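Local atomic coordinates of leucine aminopeptidase 1 (Caenorhabditis elegans, PDB entry 2HC9), a protein that releases N-terminal amino acids, preferably leucine, from peptides as a two-zinc M17 aminopeptidase and probably serves as a digestive enzyme. Residues 294-299 / 481-486; 243-248 / 354-359; 20-25 / 72-77. The protein carries 1 engineered substitution. One frame throughout, in Å; residues are numbered along the deposited sequence.

In the fold
The three contacts divide between the two domains of an M17 aminopeptidase. Interaction 3 comes first along the chain and pairs strands 18-25 and 72-77 in the sheet of the N-terminal domain. Interactions 1 and 2 belong to the catalytic domain, where their segments alternate in sequence (243-248, 294-299, 354-359, 481-486). Their centres lie about 11 Å apart, and they meet through the neighbouring strands 246-254 and 297-307, with Gln296 OE1 probably hydrogen-bonded to Glu245 N. Interaction 3, centred about 33 Å from interaction 1 and about 40 Å from interaction 2, touches neither (nearest atoms about 20 and 25 Å away), consistent with two sheets that each pack within their own domain.

Interaction 1: 294-299 / 481-486; sequences FSQTLH and GKYTSV
Tyr483 lies against Phe294, Ser295 and Gln296 where the 3-10 turn 481-483 closes over the loop leading into strand 297-307 of the catalytic-domain sheet. The backbone carbonyl of Tyr483 is the polar centre. Ser295 N donates to Tyr483 O at 2.9 Å through a rather bent bond, 136° at the hydrogen, and Phe294 CA adds a CA-H...O contact to the same oxygen. Ser295 OG receives a hydrogen bond from Gln296 NE2 at 3.2 Å, lying somewhat out of the plane of the Gln296 amide. The amide's other end is satisfied too: Gln296 OE1 accepts from Glu245 N and is hydrogen-bonded to Thr244 OG1. With CG anti to the carbonyl carbon (chi1 -53°), Gln296 lays CG over one face of the Tyr483 ring, 3.7 Å from the centroid, as a CH-pi contact, while Lys482 CG covers the opposite face; the bend at chi2 then carries the amide on to Ser295 OG. Were Gln296 replaced by an alanine, Glu245 N would probably lose its acceptor and the tyrosine the CH-pi cover on that face. Tyr483 OH is hydrogen-bonded to a bound glycerol, probably from the crystallisation liquor. Tyr483 CB rests over a face of the Phe294 ring, whose edge Thr484 CG2 touches, and the edge of the Tyr483 ring is turned to the Phe294 face in an offset edge-to-face pair, planes at 76°. Thr484 makes an ST turn: OG1 accepts from Val486 N at 3.1 Å and donates, in the carbonyl plane on a lone pair, to Gly481 O at 2.7 Å, which also accepts from Thr484 N.

Interaction 2: 243-248 / 354-359; sequences STEHIA and ATTIFD
Ile247 and Ala248 pair in parallel with Thr356 and Ile357, joining strands 246-254 and 356-361 inside the mixed sheet of the catalytic domain. The interior end is closely knit. Ala248 N donates to Thr356 O at 2.8 Å, and Phe358 N to Ala248 O, both bonds nearly straight. On the face bearing Ile247 and Thr356, the two side chains run alongside each other; chi1 of -60° sets Ile247 CG2 anti to the backbone N, and this methyl meets the edge of the Phe358 ring, in its plane, 3.8 Å from CE2. That ring also packs edge-to-face with Phe476. Ala248 CB lies on the other face, 3.8 Å from Ala354 CB, with Ala348 of helix 337-350 as a further neighbour.

Toward the strand starts the pairing loosens and water enters. His246 O is still gripped twice, by Thr355 N and Thr356 N, but the side chains of Glu245, His246 and Thr355 meet mainly through solvent. Water 1 joins Thr244 O, Thr355 OG1 and His246 ND1, lying in the plane of the imidazole at its edge. Thr356 OG1, also hydrogen-bonded to Arg452 NH2, stands 4.0 Å from Glu245 OE1. Water 2 spans that gap: it donates to Glu245 OE1 at 2.6 Å, accepts from His246 N, and bonds Thr355 OG1 and Thr356 OG1 at 2.6 and 2.7 Å.

Interaction 3: 20-25 / 72-77; sequences LIIVGK and AHLITV
Parallel strands 18-25 and 72-77 sit side by side in the mixed sheet of the N-terminal domain, whose family belongs to the macro clan, and Leu20 to Lys25 run in step with Ala72 to Val77. Five backbone hydrogen bonds alternate in direction, beginning with His73 N to Leu20 O and passing through Ile75 N to Ile22 O, at 2.8 Å and almost straight. CA-H...O contacts, such as Ile21 CA to His73 O at 3.3 Å, fill the spaces between them.

The side chains separate onto two faces. One carries Ile21, Val23, Ile75 and Val77, which helix 90-97 covers through Ile93 and Leu97. Here the methyls interlock along a diagonal: Ile21 CG2 meets Ile75 CD1, and two residues on, Val23 CG1 meets Val77 CG2, each pair 4.0 Å apart. The other face holds Ile22 and Leu74, which Trp52 of helix 49-58 covers. With its CG anti to the backbone N (chi1 172°), Leu74 swings CD1 back across the strand gap to 3.7 Å from Ile22 CG2, close also to the carbonyl oxygen of Ile22.

At the strand end Gly24 has no side chain to add to that second face, and its carbonyl accepts differently from the others: Val77 N approaches Gly24 O from 40° above the carbonyl plane. Lys25, at the N-cap position of the helix that follows, starts on the face of Val77 and runs on as an extended chain to a salt bridge of NZ with Asp119 and a hydrogen bond to Pro87 O, while Lys25 CG lies 3.8 Å from Val77 CB.

Interaction 1: 294-299 / 481-486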
loop_
_atom_site.group_PDB
_atom_site.type_symbol
_atom_site.label_atom_id
_atom_site.label_comp_id
_atom_site.label_asym_id
_atom_site.label_seq_id
_atom_site.Cartn_x
_atom_site.Cartn_y
_atom_site.Cartn_z
ATOM N N PHE A 294 33.839 12.370 -39.390
ATOM C CA PHE A 294 32.423 12.138 -39.684
ATOM C C PHE A 294 31.940 13.025 -40.843
ATOM O O PHE A 294 32.020 14.266 -40.788
ATOM C CB PHE A 294 31.552 12.403 -38.452
ATOM C CG PHE A 294 30.150 11.840 -38.568
ATOM C CD1 PHE A 294 29.908 10.481 -38.318
ATOM C CD2 PHE A 294 29.072 12.672 -38.883
ATOM C CE1 PHE A 294 28.602 9.948 -38.415
ATOM C CE2 PHE A 294 27.773 12.152 -38.977
ATOM C CZ PHE A 294 27.544 10.789 -38.746
ATOM N N SER A 295 31.430 12.374 -41.877
ATOM C CA SER A 295 31.312 12.990 -43.193
ATOM C C SER A 295 29.955 13.687 -43.396
ATOM O O SER A 295 29.752 14.361 -44.407
ATOM C CB SER A 295 31.512 11.941 -44.284
ATOM O OG SER A 295 30.424 11.033 -44.305
ATOM N N GLN A 296 29.022 13.491 -42.460
ATOM C CA GLN A 296 27.683 14.078 -42.586
ATOM C C GLN A 296 27.464 15.151 -41.542
ATOM O O GLN A 296 28.234 15.283 -40.607
ATOM C CB GLN A 296 26.615 12.991 -42.480
ATOM C CG GLN A 296 26.827 11.853 -43.443
ATOM C CD GLN A 296 26.738 12.303 -44.891
ATOM O OE1 GLN A 296 25.810 13.024 -45.274
ATOM N NE2 GLN A 296 27.730 11.910 -45.697
ATOM N N THR A 297 26.421 15.948 -41.714
ATOM C CA THR A 297 26.147 16.963 -40.736
ATOM C C THR A 297 25.537 16.252 -39.525
ATOM O O THR A 297 24.674 15.370 -39.680
ATOM C CB THR A 297 25.172 18.018 -41.300
ATOM O OG1 THR A 297 25.854 18.787 -42.309
ATOM C CG2 THR A 297 24.676 18.954 -40.193
ATOM N N LEU A 298 26.009 16.624 -38.336
ATOM C CA LEU A 298 25.658 15.903 -37.101
ATOM C C LEU A 298 25.475 16.925 -35.997
ATOM O O LEU A 298 26.293 17.847 -35.861
ATOM C CB LEU A 298 26.758 14.906 -36.701
ATOM C CG LEU A 298 26.472 14.029 -35.472
ATOM C CD1 LEU A 298 25.257 13.096 -35.733
ATOM C CD2 LEU A 298 27.730 13.216 -35.056
ATOM N N HIS A 299 24.418 16.750 -35.195
ATOM C CA HIS A 299 24.162 17.660 -34.066
ATOM C C HIS A 299 23.919 16.828 -32.795
ATOM O O HIS A 299 23.230 15.804 -32.843
ATOM C CB HIS A 299 22.920 18.527 -34.311
ATOM C CG HIS A 299 22.881 19.200 -35.656
ATOM N ND1 HIS A 299 23.437 20.445 -35.883
ATOM C CD2 HIS A 299 22.316 18.820 -36.829
ATOM C CE1 HIS A 299 23.222 20.798 -37.141
ATOM N NE2 HIS A 299 22.549 19.827 -37.740
ATOM N N GLY A 481 28.775 4.627 -38.049
ATOM C CA GLY A 481 30.215 4.507 -38.337
ATOM C C GLY A 481 30.586 4.422 -39.812
ATOM O O GLY A 481 31.731 4.684 -40.174
ATOM N N LYS A 482 29.628 4.089 -40.670
ATOM C CA LYS A 482 29.869 4.095 -42.133
ATOM C C LYS A 482 30.230 5.496 -42.659
ATOM O O LYS A 482 30.786 5.624 -43.734
ATOM C CB LYS A 482 28.655 3.546 -42.897
ATOM C CG LYS A 482 27.415 4.446 -42.803
ATOM C CD LYS A 482 26.147 3.720 -43.199
ATOM C CE LYS A 482 25.663 4.204 -44.547
ATOM N NZ LYS A 482 24.306 3.670 -44.885
ATOM N N TYR A 483 29.916 6.542 -41.890
ATOM C CA TYR A 483 30.257 7.911 -42.264
ATOM C C TYR A 483 31.595 8.395 -41.693
ATOM O O TYR A 483 31.968 9.559 -41.889
ATOM C CB TYR A 483 29.166 8.869 -41.831
ATOM C CG TYR A 483 27.794 8.529 -42.359
ATOM C CD1 TYR A 483 27.537 8.501 -43.734
ATOM C CD2 TYR A 483 26.742 8.274 -41.484
ATOM C CE1 TYR A 483 26.244 8.192 -44.226
ATOM C CE2 TYR A 483 25.458 7.978 -41.961
ATOM C CZ TYR A 483 25.222 7.945 -43.328
ATOM O OH TYR A 483 23.949 7.650 -43.793
ATOM N N THR A 484 32.283 7.514 -40.970
ATOM C CA THR A 484 33.617 7.813 -40.438
ATOM C C THR A 484 34.705 7.243 -41.340
ATOM O O THR A 484 34.423 6.511 -42.307
ATOM C CB THR A 484 33.835 7.197 -39.042
ATOM O OG1 THR A 484 33.936 5.774 -39.165
ATOM C CG2 THR A 484 32.678 7.567 -38.092
ATOM N N SER A 485 35.955 7.553 -40.984
ATOM C CA SER A 485 37.105 6.989 -41.655
ATOM C C SER A 485 37.546 5.661 -41.075
ATOM O O SER A 485 38.589 5.155 -41.483
ATOM C CB SER A 485 38.288 7.966 -41.598
ATOM O OG SER A 485 38.630 8.269 -40.252
ATOM N N VAL A 486 36.792 5.090 -40.126
ATOM C CA VAL A 486 37.306 3.935 -39.382
ATOM C C VAL A 486 37.090 2.637 -40.156
ATOM O O VAL A 486 35.952 2.272 -40.414
ATOM C CB VAL A 486 36.658 3.816 -37.974
ATOM C CG1 VAL A 486 37.351 2.711 -37.171
ATOM C CG2 VAL A 486 36.778 5.152 -37.213
#

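Interaction 2: 243-248 / 354-359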
loop_
_atom_site.group_PDB
_atom_site.type_symbol
_atom_site.label_atom_id
_atom_site.label_comp_id
_atom_site.label_asym_id
_atom_site.label_seq_id
_atom_site.Cartn_x
_atom_site.Cartn_y
_atom_site.Cartn_z
ATOM N N SER A 243 26.440 17.976 -47.245
ATOM C CA SER A 243 26.288 16.584 -46.803
ATOM C C SER A 243 24.900 16.101 -47.230
ATOM O O SER A 243 23.955 16.888 -47.316
ATOM C CB SER A 243 26.447 16.478 -45.281
ATOM O OG SER A 243 25.410 17.187 -44.613
ATOM N N THR A 244 24.776 14.812 -47.509
ATOM C CA THR A 244 23.475 14.277 -47.893
ATOM C C THR A 244 22.568 14.061 -46.679
ATOM O O THR A 244 21.354 14.245 -46.777
ATOM C CB THR A 244 23.613 12.993 -48.722
ATOM O OG1 THR A 244 24.267 11.990 -47.950
ATOM C CG2 THR A 244 24.472 13.252 -49.919
ATOM N N GLU A 245 23.167 13.680 -45.550
ATOM C CA GLU A 245 22.423 13.496 -44.280
ATOM C C GLU A 245 22.567 14.657 -43.299
ATOM O O GLU A 245 23.566 15.392 -43.295
ATOM C CB GLU A 245 22.839 12.198 -43.572
ATOM C CG GLU A 245 22.795 10.930 -44.444
ATOM C CD GLU A 245 21.418 10.607 -45.029
ATOM O OE1 GLU A 245 20.388 11.066 -44.483
ATOM O OE2 GLU A 245 21.374 9.879 -46.051
ATOM N N HIS A 246 21.563 14.803 -42.440
ATOM C CA HIS A 246 21.541 15.852 -41.441
ATOM C C HIS A 246 20.937 15.189 -40.211
ATOM O O HIS A 246 19.726 14.971 -40.155
ATOM C CB HIS A 246 20.667 17.025 -41.927
ATOM C CG HIS A 246 21.293 17.771 -43.059
ATOM N ND1 HIS A 246 21.193 17.342 -44.364
ATOM C CD2 HIS A 246 22.104 18.851 -43.073
ATOM C CE1 HIS A 246 21.883 18.155 -45.142
ATOM N NE2 HIS A 246 22.446 19.077 -44.386
ATOM N N ILE A 247 21.812 14.783 -39.289
ATOM C CA ILE A 247 21.440 13.825 -38.237
ATOM C C ILE A 247 21.492 14.549 -36.894
ATOM O O ILE A 247 22.461 15.252 -36.613
ATOM C CB ILE A 247 22.420 12.606 -38.228
ATOM C CG1 ILE A 247 22.387 11.883 -39.591
ATOM C CG2 ILE A 247 22.108 11.661 -37.072
ATOM C CD1 ILE A 247 23.600 10.997 -39.869
ATOM N N ALA A 248 20.440 14.405 -36.081
ATOM C CA ALA A 248 20.438 14.979 -34.728
ATOM C C ALA A 248 20.406 13.865 -33.702
ATOM O O ALA A 248 19.658 12.885 -33.851
ATOM C CB ALA A 248 19.254 15.902 -34.531
ATOM N N ALA A 354 17.233 18.926 -39.402
ATOM C CA ALA A 354 17.690 17.532 -39.379
ATOM C C ALA A 354 16.606 16.677 -40.050
ATOM O O ALA A 354 15.411 16.922 -39.850
ATOM C CB ALA A 354 17.927 17.044 -37.930
ATOM N N THR A 355 17.038 15.698 -40.845
ATOM C CA THR A 355 16.135 14.770 -41.521
ATOM C C THR A 355 16.227 13.348 -40.979
ATOM O O THR A 355 15.456 12.467 -41.368
ATOM C CB THR A 355 16.425 14.754 -43.019
ATOM O OG1 THR A 355 17.820 14.455 -43.229
ATOM C CG2 THR A 355 16.085 16.116 -43.618
ATOM N N THR A 356 17.172 13.133 -40.066
ATOM C CA THR A 356 17.211 11.919 -39.253
ATOM C C THR A 356 17.355 12.386 -37.799
ATOM O O THR A 356 18.365 13.024 -37.427
ATOM C CB THR A 356 18.390 10.984 -39.660
ATOM O OG1 THR A 356 18.318 10.709 -41.068
ATOM C CG2 THR A 356 18.308 9.643 -38.905
ATOM N N ILE A 357 16.337 12.101 -36.986
ATOM C CA ILE A 357 16.314 12.592 -35.592
ATOM C C ILE A 357 16.214 11.399 -34.642
ATOM O O ILE A 357 15.235 10.642 -34.665
ATOM C CB ILE A 357 15.140 13.574 -35.332
ATOM C CG1 ILE A 357 15.210 14.774 -36.303
ATOM C CG2 ILE A 357 15.109 14.012 -33.832
ATOM C CD1 ILE A 357 13.951 15.654 -36.296
ATOM N N PHE A 358 17.264 11.215 -33.847
ATOM C CA PHE A 358 17.294 10.195 -32.795
ATOM C C PHE A 358 17.109 10.902 -31.482
ATOM O O PHE A 358 17.719 11.944 -31.243
ATOM C CB PHE A 358 18.655 9.468 -32.767
ATOM C CG PHE A 358 18.959 8.694 -34.012
ATOM C CD1 PHE A 358 18.490 7.388 -34.162
ATOM C CD2 PHE A 358 19.771 9.243 -35.005
ATOM C CE1 PHE A 358 18.795 6.638 -35.303
ATOM C CE2 PHE A 358 20.088 8.512 -36.165
ATOM C CZ PHE A 358 19.583 7.203 -36.317
ATOM N N ASP A 359 16.298 10.331 -30.602
ATOM C CA ASP A 359 16.299 10.802 -29.225
ATOM C C ASP A 359 16.526 9.595 -28.330
ATOM O O ASP A 359 16.032 8.506 -28.617
ATOM C CB ASP A 359 15.016 11.610 -28.885
ATOM C CG ASP A 359 13.800 10.727 -28.651
ATOM O OD1 ASP A 359 12.961 10.596 -29.573
ATOM O OD2 ASP A 359 13.675 10.168 -27.534
HETATM O O HOH W 1 19.091 15.246 -45.344
HETATM O O HOH W 2 19.557 12.645 -42.562
#

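Interaction 3: 20-25 / 72-77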
loop_
_atom_site.group_PDB
_atom_site.type_symbol
_atom_site.label_atom_id
_atom_site.label_comp_id
_atom_site.label_asym_id
_atom_site.label_seq_id
_atom_site.Cartn_x
_atom_site.Cartn_y
_atom_site.Cartn_z
ATOM N N LEU A 20 47.001 -9.902 -15.267
ATOM C CA LEU A 20 46.765 -10.361 -16.618
ATOM C C LEU A 20 45.372 -10.974 -16.732
ATOM O O LEU A 20 45.006 -11.875 -15.968
ATOM C CB LEU A 20 47.806 -11.422 -17.022
ATOM C CG LEU A 20 47.524 -12.145 -18.346
ATOM C CD1 LEU A 20 47.664 -11.188 -19.521
ATOM C CD2 LEU A 20 48.456 -13.371 -18.539
ATOM N N ILE A 21 44.603 -10.515 -17.708
ATOM C CA ILE A 21 43.310 -11.146 -17.965
ATOM C C ILE A 21 43.216 -11.556 -19.429
ATOM O O ILE A 21 43.314 -10.714 -20.325
ATOM C CB ILE A 21 42.131 -10.218 -17.546
ATOM C CG1 ILE A 21 42.207 -9.946 -16.039
ATOM C CG2 ILE A 21 40.766 -10.854 -17.947
ATOM C CD1 ILE A 21 41.302 -8.873 -15.567
ATOM N N ILE A 22 43.056 -12.861 -19.658
ATOM C CA ILE A 22 42.898 -13.400 -21.018
ATOM C C ILE A 22 41.416 -13.613 -21.331
ATOM O O ILE A 22 40.681 -14.182 -20.524
ATOM C CB ILE A 22 43.656 -14.749 -21.190
ATOM C CG1 ILE A 22 45.129 -14.561 -20.819
ATOM C CG2 ILE A 22 43.506 -15.304 -22.641
ATOM C CD1 ILE A 22 45.848 -15.884 -20.493
ATOM N N VAL A 23 40.985 -13.144 -22.500
ATOM C CA VAL A 23 39.569 -13.201 -22.867
ATOM C C VAL A 23 39.363 -13.811 -24.254
ATOM O O VAL A 23 40.025 -13.421 -25.226
ATOM C CB VAL A 23 38.923 -11.788 -22.815
ATOM C CG1 VAL A 23 37.383 -11.880 -23.066
ATOM C CG2 VAL A 23 39.244 -11.110 -21.488
ATOM N N GLY A 24 38.447 -14.776 -24.354
ATOM C CA GLY A 24 38.099 -15.317 -25.671
ATOM C C GLY A 24 36.893 -16.248 -25.636
ATOM O O GLY A 24 36.615 -16.863 -24.623
ATOM N N LYS A 25 36.197 -16.351 -26.761
ATOM C CA LYS A 25 35.300 -17.486 -26.982
ATOM C C LYS A 25 36.002 -18.827 -26.944
ATOM O O LYS A 25 37.137 -18.974 -27.410
ATOM C CB LYS A 25 34.507 -17.330 -28.273
ATOM C CG LYS A 25 33.456 -16.208 -28.194
ATOM C CD LYS A 25 32.834 -15.957 -29.544
ATOM C CE LYS A 25 31.557 -15.132 -29.414
ATOM N NZ LYS A 25 31.088 -14.700 -30.749
ATOM N N ALA A 72 45.638 -12.956 -11.816
ATOM C CA ALA A 72 45.362 -13.383 -13.199
ATOM C C ALA A 72 44.104 -14.197 -13.380
ATOM O O ALA A 72 43.762 -15.014 -12.519
ATOM C CB ALA A 72 46.560 -14.150 -13.788
ATOM N N HIS A 73 43.449 -14.012 -14.525
ATOM C CA HIS A 73 42.172 -14.674 -14.821
ATOM C C HIS A 73 42.079 -15.034 -16.299
ATOM O O HIS A 73 42.582 -14.290 -17.144
ATOM C CB HIS A 73 41.015 -13.720 -14.494
ATOM C CG HIS A 73 40.901 -13.386 -13.044
ATOM N ND1 HIS A 73 41.578 -12.334 -12.465
ATOM C CD2 HIS A 73 40.186 -13.967 -12.053
ATOM C CE1 HIS A 73 41.280 -12.280 -11.180
ATOM N NE2 HIS A 73 40.441 -13.262 -10.904
ATOM N N LEU A 74 41.400 -16.137 -16.602
ATOM C CA LEU A 74 40.926 -16.418 -17.963
ATOM C C LEU A 74 39.393 -16.291 -17.968
ATOM O O LEU A 74 38.713 -16.895 -17.144
ATOM C CB LEU A 74 41.308 -17.848 -18.367
ATOM C CG LEU A 74 40.748 -18.417 -19.685
ATOM C CD1 LEU A 74 41.358 -17.720 -20.889
ATOM C CD2 LEU A 74 41.018 -19.900 -19.797
ATOM N N ILE A 75 38.876 -15.519 -18.912
ATOM C CA ILE A 75 37.437 -15.388 -19.120
ATOM C C ILE A 75 37.062 -16.094 -20.430
ATOM O O ILE A 75 37.516 -15.711 -21.512
ATOM C CB ILE A 75 36.996 -13.897 -19.141
ATOM C CG1 ILE A 75 37.168 -13.285 -17.741
ATOM C CG2 ILE A 75 35.525 -13.760 -19.632
ATOM C CD1 ILE A 75 36.857 -11.753 -17.706
ATOM N N THR A 76 36.252 -17.142 -20.306
ATOM C CA THR A 76 35.729 -17.842 -21.460
ATOM C C THR A 76 34.332 -17.318 -21.810
ATOM O O THR A 76 33.422 -17.321 -20.972
ATOM C CB THR A 76 35.715 -19.373 -21.220
ATOM O OG1 THR A 76 37.046 -19.813 -20.898
ATOM C CG2 THR A 76 35.221 -20.114 -22.460
ATOM N N VAL A 77 34.183 -16.883 -23.052
ATOM C CA VAL A 77 32.935 -16.332 -23.571
ATOM C C VAL A 77 32.224 -17.463 -24.325
ATOM O O VAL A 77 32.862 -18.192 -25.079
ATOM C CB VAL A 77 33.258 -15.167 -24.573
ATOM C CG1 VAL A 77 31.969 -14.528 -25.156
ATOM C CG2 VAL A 77 34.096 -14.102 -23.868
#